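Local atomic coordinates of amidohydrolase (Thermotoga maritima, PDB entry 3OOQ), a protein that belongs to the amidohydrolase family of TIM-barrel hydrolases and may act as an allantoinase. Residues Asn246-His251 against Lys266-Val271; Gly298-Leu303 against Thr337-Lys342. One frame throughout, in Å; residues are numbered along the deposited sequence.

Contact 1: residues Asn246-His251 against Lys266-Val271; sequences NLVIEH and KIPVVV
Ile249 grips the chain on both sides of Val269, which is the hydrogen-bonding pattern of a parallel pair. Its N donates to Pro268 O over 3.1 Å with an almost straight N-H...O angle of 173°, and its O accepts Val270 N at 2.9 Å, the donor lying close to the line of the carbonyl (C=O...N 174°). The short strands 247-249 and 269-271 run roughly parallel, 5.6 Å apart at closest approach. Ile249 O also takes a CA-H...O contact from Val269 CA at 3.4 Å; beyond it His251 N makes only a bent, weak bond to Val270 O.

Apolar contacts divide between the two faces. On the face covered by helix 230-243, Ile267 CG2 touches both Leu247 CG, at 4.0 Å, and Ile249 CG1, at 3.8 Å. Leu247 sends its CG between its own N and carbonyl carbon (chi1 85°), which carries CD2 over to the CG1 and CD1 end of Ile267. On the other face Val248 spreads its two methyls: CG1 meets Val270 CG2 at 3.8 Å, and CG2 meets Pro268 CG, the two side chains crossing at about a right angle.

The polar side chains find their bonding partners outside the two segments. Glu250 lies alongside Val270, OE2 next to CB and CG2, while its OE1 is salt-bridged to Arg224. His251 gives its ND1 to Gly272 O and stacks its ring on His228, close to His63, His226 and Asp306, at the barrel end where this superfamily has its active site.

Main-chain bonds therefore set the register and branched side chains fill both faces, while the salt bridge to Arg224 satisfies OE1 of the buried Glu250.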
loop_
_atom_site.group_PDB
_atom_site.type_symbol
_atom_site.label_atom_id
_atom_site.label_comp_id
_atom_site.label_asym_id
_atom_site.label_seq_id
_atom_site.Cartn_x
_atom_site.Cartn_y
_atom_site.Cartn_z
ATOM N N ASN F 246 32.728 27.309 11.325
ATOM C CA ASN F 246 33.849 26.547 10.776
ATOM C C ASN F 246 33.393 25.285 10.093
ATOM O O ASN F 246 32.464 24.635 10.559
ATOM C CB ASN F 246 34.846 26.176 11.875
ATOM C CG ASN F 246 35.504 27.396 12.489
ATOM O OD1 ASN F 246 35.794 28.328 11.788
ATOM N ND2 ASN F 246 35.714 27.388 13.801
ATOM N N LEU F 247 34.072 24.925 9.009
ATOM C CA LEU F 247 33.727 23.707 8.294
ATOM C C LEU F 247 34.911 22.873 7.898
ATOM O O LEU F 247 36.030 23.367 7.736
ATOM C CB LEU F 247 32.856 24.000 7.048
ATOM C CG LEU F 247 33.488 24.387 5.698
ATOM C CD1 LEU F 247 32.631 23.975 4.531
ATOM C CD2 LEU F 247 33.715 25.882 5.634
ATOM N N VAL F 248 34.626 21.594 7.722
ATOM C CA VAL F 248 35.491 20.651 7.057
ATOM C C VAL F 248 34.636 20.043 5.944
ATOM O O VAL F 248 33.456 19.771 6.136
ATOM C CB VAL F 248 35.956 19.534 8.051
ATOM C CG1 VAL F 248 36.790 18.488 7.363
ATOM C CG2 VAL F 248 36.742 20.140 9.252
ATOM N N ILE F 249 35.225 19.842 4.776
ATOM C CA ILE F 249 34.544 19.139 3.697
ATOM C C ILE F 249 34.874 17.649 3.777
ATOM O O ILE F 249 36.057 17.287 3.848
ATOM C CB ILE F 249 34.985 19.687 2.336
ATOM C CG1 ILE F 249 34.604 21.175 2.181
ATOM C CG2 ILE F 249 34.411 18.847 1.215
ATOM C CD1 ILE F 249 33.081 21.421 1.975
ATOM N N GLU F 250 33.845 16.798 3.795
ATOM C CA GLU F 250 34.033 15.347 3.808
ATOM C C GLU F 250 33.926 14.797 2.393
ATOM O O GLU F 250 33.019 15.173 1.645
ATOM C CB GLU F 250 32.989 14.638 4.685
ATOM C CG GLU F 250 32.633 15.303 5.991
ATOM C CD GLU F 250 33.844 15.581 6.869
ATOM O OE1 GLU F 250 33.866 16.675 7.468
ATOM O OE2 GLU F 250 34.769 14.726 6.951
ATOM N N HIS F 251 34.836 13.880 2.061
ATOM C CA HIS F 251 34.990 13.279 0.719
ATOM C C HIS F 251 35.547 14.280 -0.304
ATOM O O HIS F 251 36.645 14.074 -0.836
ATOM C CB HIS F 251 33.706 12.625 0.206
ATOM C CG HIS F 251 32.973 11.831 1.242
ATOM N ND1 HIS F 251 33.471 10.656 1.768
ATOM C CD2 HIS F 251 31.776 12.039 1.845
ATOM C CE1 HIS F 251 32.613 10.177 2.658
ATOM N NE2 HIS F 251 31.575 10.993 2.718
ATOM N N LYS F 266 41.420 28.379 3.318
ATOM C CA LYS F 266 41.902 27.509 4.404
ATOM C C LYS F 266 40.868 26.454 4.837
ATOM O O LYS F 266 40.721 26.165 6.030
ATOM C CB LYS F 266 42.295 28.346 5.631
ATOM C CG LYS F 266 43.709 28.896 5.651
ATOM C CD LYS F 266 43.896 29.957 4.603
ATOM C CE LYS F 266 44.988 30.972 4.997
ATOM N NZ LYS F 266 46.151 30.307 5.641
ATOM N N ILE F 267 40.152 25.885 3.874
ATOM C CA ILE F 267 39.147 24.863 4.184
ATOM C C ILE F 267 39.753 23.472 4.021
ATOM O O ILE F 267 40.262 23.118 2.954
ATOM C CB ILE F 267 37.875 25.027 3.322
ATOM C CG1 ILE F 267 37.252 26.401 3.591
ATOM C CG2 ILE F 267 36.857 23.885 3.624
ATOM C CD1 ILE F 267 36.257 26.870 2.526
ATOM N N PRO F 268 39.724 22.678 5.096
ATOM C CA PRO F 268 40.354 21.385 4.940
ATOM C C PRO F 268 39.384 20.398 4.309
ATOM O O PRO F 268 38.154 20.620 4.338
ATOM C CB PRO F 268 40.668 20.977 6.380
ATOM C CG PRO F 268 39.595 21.645 7.189
ATOM C CD PRO F 268 39.317 22.948 6.491
ATOM N N VAL F 269 39.947 19.325 3.759
ATOM C CA VAL F 269 39.190 18.294 3.082
ATOM C C VAL F 269 39.665 16.920 3.538
ATOM O O VAL F 269 40.850 16.600 3.424
ATOM C CB VAL F 269 39.335 18.367 1.560
ATOM C CG1 VAL F 269 38.410 17.343 0.897
ATOM C CG2 VAL F 269 39.038 19.768 1.054
ATOM N N VAL F 270 38.736 16.130 4.076
ATOM C CA VAL F 270 38.987 14.719 4.349
ATOM C C VAL F 270 38.621 13.939 3.091
ATOM O O VAL F 270 37.445 13.642 2.856
ATOM C CB VAL F 270 38.185 14.191 5.579
ATOM C CG1 VAL F 270 38.602 12.779 5.903
ATOM C CG2 VAL F 270 38.440 15.076 6.812
ATOM N N VAL F 271 39.630 13.634 2.279
ATOM C CA VAL F 271 39.425 12.933 1.004
ATOM C C VAL F 271 39.229 11.434 1.248
ATOM O O VAL F 271 39.578 10.916 2.314
ATOM C CB VAL F 271 40.564 13.182 -0.035
ATOM C CG1 VAL F 271 40.782 14.665 -0.265
ATOM C CG2 VAL F 271 41.880 12.550 0.419
#

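Contact 2: residues Gly298-Leu303 against Thr337-Lys342; sequences GVLIAL and TVNPAK
In this TIM-barrel amidohydrolase, strand 301-303 follows helix 290-297 and pairs in parallel with strand 269-271; helix 338-343 crosses the face that carries Ala302, and Asn339 reaches round to the edge left over from that pairing. The pairing uses Leu300 and Ala302, so the carbonyl of Ile301, by the alternation of a strand, faces away from 269-271 and towards the Asn339 side chain. The short helix and strand axes come within 7.0 Å at 113°, a steep crossing rather than an alignment.

One hydrogen bond spans the contact. Asn339 ND2 donates to Ile301 O over 2.9 Å with an N-H...O angle of 154°; the donor lies in the carbonyl plane, and the oxygen is also nearly in the plane of the amide. Asn339 CG stands beside its backbone N and anti to its carbonyl carbon (chi1 -72°), which swings the amide off the helix to the strand. Leu300 closes over the amide from above: its CD1 sits on the flat face, 3.7 Å from both ND2 and CG of Asn339, while its CD2 meets Lys342 CG at 4.1 Å, the two chains crossing nearly at right angles. With an alanine in place of Asn339 the amide is gone, and Ile301 O would probably lose this donor while Leu300 CD1 lost the flat surface it rests on.

Pro340 belongs to the first helical turn, where its missing N-H costs no helical bond; the first of these is Ala341 N to Thr337 O, at 3.1 Å. The proline also touches Val60 and Ala62 of strand 54-64, so the helix links that strand with 301-303. On the 301-303 side Ala302 CB lies over the face of the pyrrolidine ring, 3.7 Å from Pro340 CD and 3.8 Å from Pro340 CB.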
loop_
_atom_site.group_PDB
_atom_site.type_symbol
_atom_site.label_atom_id
_atom_site.label_comp_id
_atom_site.label_asym_id
_atom_site.label_seq_id
_atom_site.Cartn_x
_atom_site.Cartn_y
_atom_site.Cartn_z
ATOM N N GLY F 298 47.936 23.318 -2.076
ATOM C CA GLY F 298 48.077 23.841 -0.720
ATOM C C GLY F 298 46.851 23.686 0.164
ATOM O O GLY F 298 46.651 24.467 1.091
ATOM N N VAL F 299 46.033 22.673 -0.123
ATOM C CA VAL F 299 44.897 22.328 0.724
ATOM C C VAL F 299 45.352 21.358 1.801
ATOM O O VAL F 299 46.078 20.396 1.523
ATOM C CB VAL F 299 43.740 21.709 -0.102
ATOM C CG1 VAL F 299 42.463 21.462 0.790
ATOM C CG2 VAL F 299 43.384 22.621 -1.269
ATOM N N LEU F 300 44.914 21.617 3.029
ATOM C CA LEU F 300 45.092 20.686 4.119
ATOM C C LEU F 300 44.100 19.507 4.006
ATOM O O LEU F 300 42.886 19.688 4.084
ATOM C CB LEU F 300 44.926 21.395 5.467
ATOM C CG LEU F 300 44.963 20.450 6.672
ATOM C CD1 LEU F 300 46.373 19.900 6.865
ATOM C CD2 LEU F 300 44.480 21.163 7.921
ATOM N N ILE F 301 44.634 18.301 3.836
ATOM C CA ILE F 301 43.806 17.126 3.630
ATOM C C ILE F 301 44.190 15.973 4.545
ATOM O O ILE F 301 45.349 15.880 5.011
ATOM C CB ILE F 301 43.822 16.645 2.141
ATOM C CG1 ILE F 301 45.155 15.958 1.786
ATOM C CG2 ILE F 301 43.481 17.783 1.208
ATOM C CD1 ILE F 301 45.222 15.353 0.355
ATOM N N ALA F 302 43.195 15.126 4.827
ATOM C CA ALA F 302 43.402 13.832 5.464
ATOM C C ALA F 302 42.770 12.782 4.568
ATOM O O ALA F 302 41.917 13.094 3.721
ATOM C CB ALA F 302 42.759 13.770 6.841
ATOM N N LEU F 303 43.191 11.544 4.760
ATOM C CA LEU F 303 42.640 10.429 4.010
ATOM C C LEU F 303 41.792 9.512 4.898
ATOM O O LEU F 303 42.283 9.002 5.916
ATOM C CB LEU F 303 43.759 9.641 3.328
ATOM C CG LEU F 303 43.386 8.406 2.497
ATOM C CD1 LEU F 303 42.450 8.747 1.323
ATOM C CD2 LEU F 303 44.650 7.711 2.000
ATOM N N THR F 337 48.090 10.641 9.604
ATOM C CA THR F 337 48.574 10.884 10.973
ATOM C C THR F 337 48.366 12.335 11.461
ATOM O O THR F 337 47.306 12.658 12.018
ATOM C CB THR F 337 50.054 10.427 11.116
ATOM O OG1 THR F 337 50.818 11.000 10.049
ATOM C CG2 THR F 337 50.171 8.886 11.035
ATOM N N VAL F 338 49.359 13.204 11.246
ATOM C CA VAL F 338 49.336 14.570 11.765
ATOM C C VAL F 338 48.239 15.458 11.138
ATOM O O VAL F 338 47.607 16.241 11.836
ATOM C CB VAL F 338 50.759 15.252 11.662
ATOM C CG1 VAL F 338 51.253 15.335 10.211
ATOM C CG2 VAL F 338 50.764 16.657 12.314
ATOM N N ASN F 339 48.026 15.349 9.831
ATOM C CA ASN F 339 46.938 16.106 9.160
ATOM C C ASN F 339 45.532 15.798 9.720
ATOM O O ASN F 339 44.846 16.724 10.154
ATOM C CB ASN F 339 46.974 15.898 7.641
ATOM C CG ASN F 339 48.140 16.597 6.968
ATOM O OD1 ASN F 339 49.118 16.965 7.613
ATOM N ND2 ASN F 339 48.044 16.777 5.643
ATOM N N PRO F 340 45.097 14.505 9.729
ATOM C CA PRO F 340 43.823 14.211 10.400
ATOM C C PRO F 340 43.819 14.692 11.848
ATOM O O PRO F 340 42.854 15.330 12.257
ATOM C CB PRO F 340 43.704 12.678 10.341
ATOM C CG PRO F 340 45.046 12.174 9.875
ATOM C CD PRO F 340 45.666 13.302 9.094
ATOM N N ALA F 341 44.898 14.438 12.601
ATOM C CA ALA F 341 45.009 14.997 13.963
ATOM C C ALA F 341 44.693 16.505 14.000
ATOM O O ALA F 341 43.952 16.993 14.865
ATOM C CB ALA F 341 46.397 14.731 14.544
ATOM N N LYS F 342 45.269 17.228 13.055
ATOM C CA LYS F 342 45.170 18.684 13.014
ATOM C C LYS F 342 43.724 19.092 12.654
ATOM O O LYS F 342 43.142 19.960 13.299
ATOM C CB LYS F 342 46.228 19.243 12.039
ATOM C CG LYS F 342 46.097 20.706 11.628
ATOM C CD LYS F 342 46.923 21.611 12.516
ATOM C CE LYS F 342 46.784 23.090 12.147
ATOM N NZ LYS F 342 47.847 23.476 11.175
#

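Followed from the N terminus, the two contacts come in series. Contact 1 closes the shorter loop: strand 247-249 leads through helix 259-264 to strand 269-271, a parallel beta-alpha-beta unit. The chain then passes through helix 290-297 into strand 301-303, and a longer excursion with helices 315-321 and 329-334 precedes helix 338-343, where contact 2 closes. Strand 269-271 joins them, since Val269 N lies 3.0 Å from Leu300 O and Val271 N lies 2.8 Å from Ala302 O, both probable hydrogen bonds. With centres about 9 Å apart, the contacts tie three successive barrel strands to a helix that also touches strand 54-64.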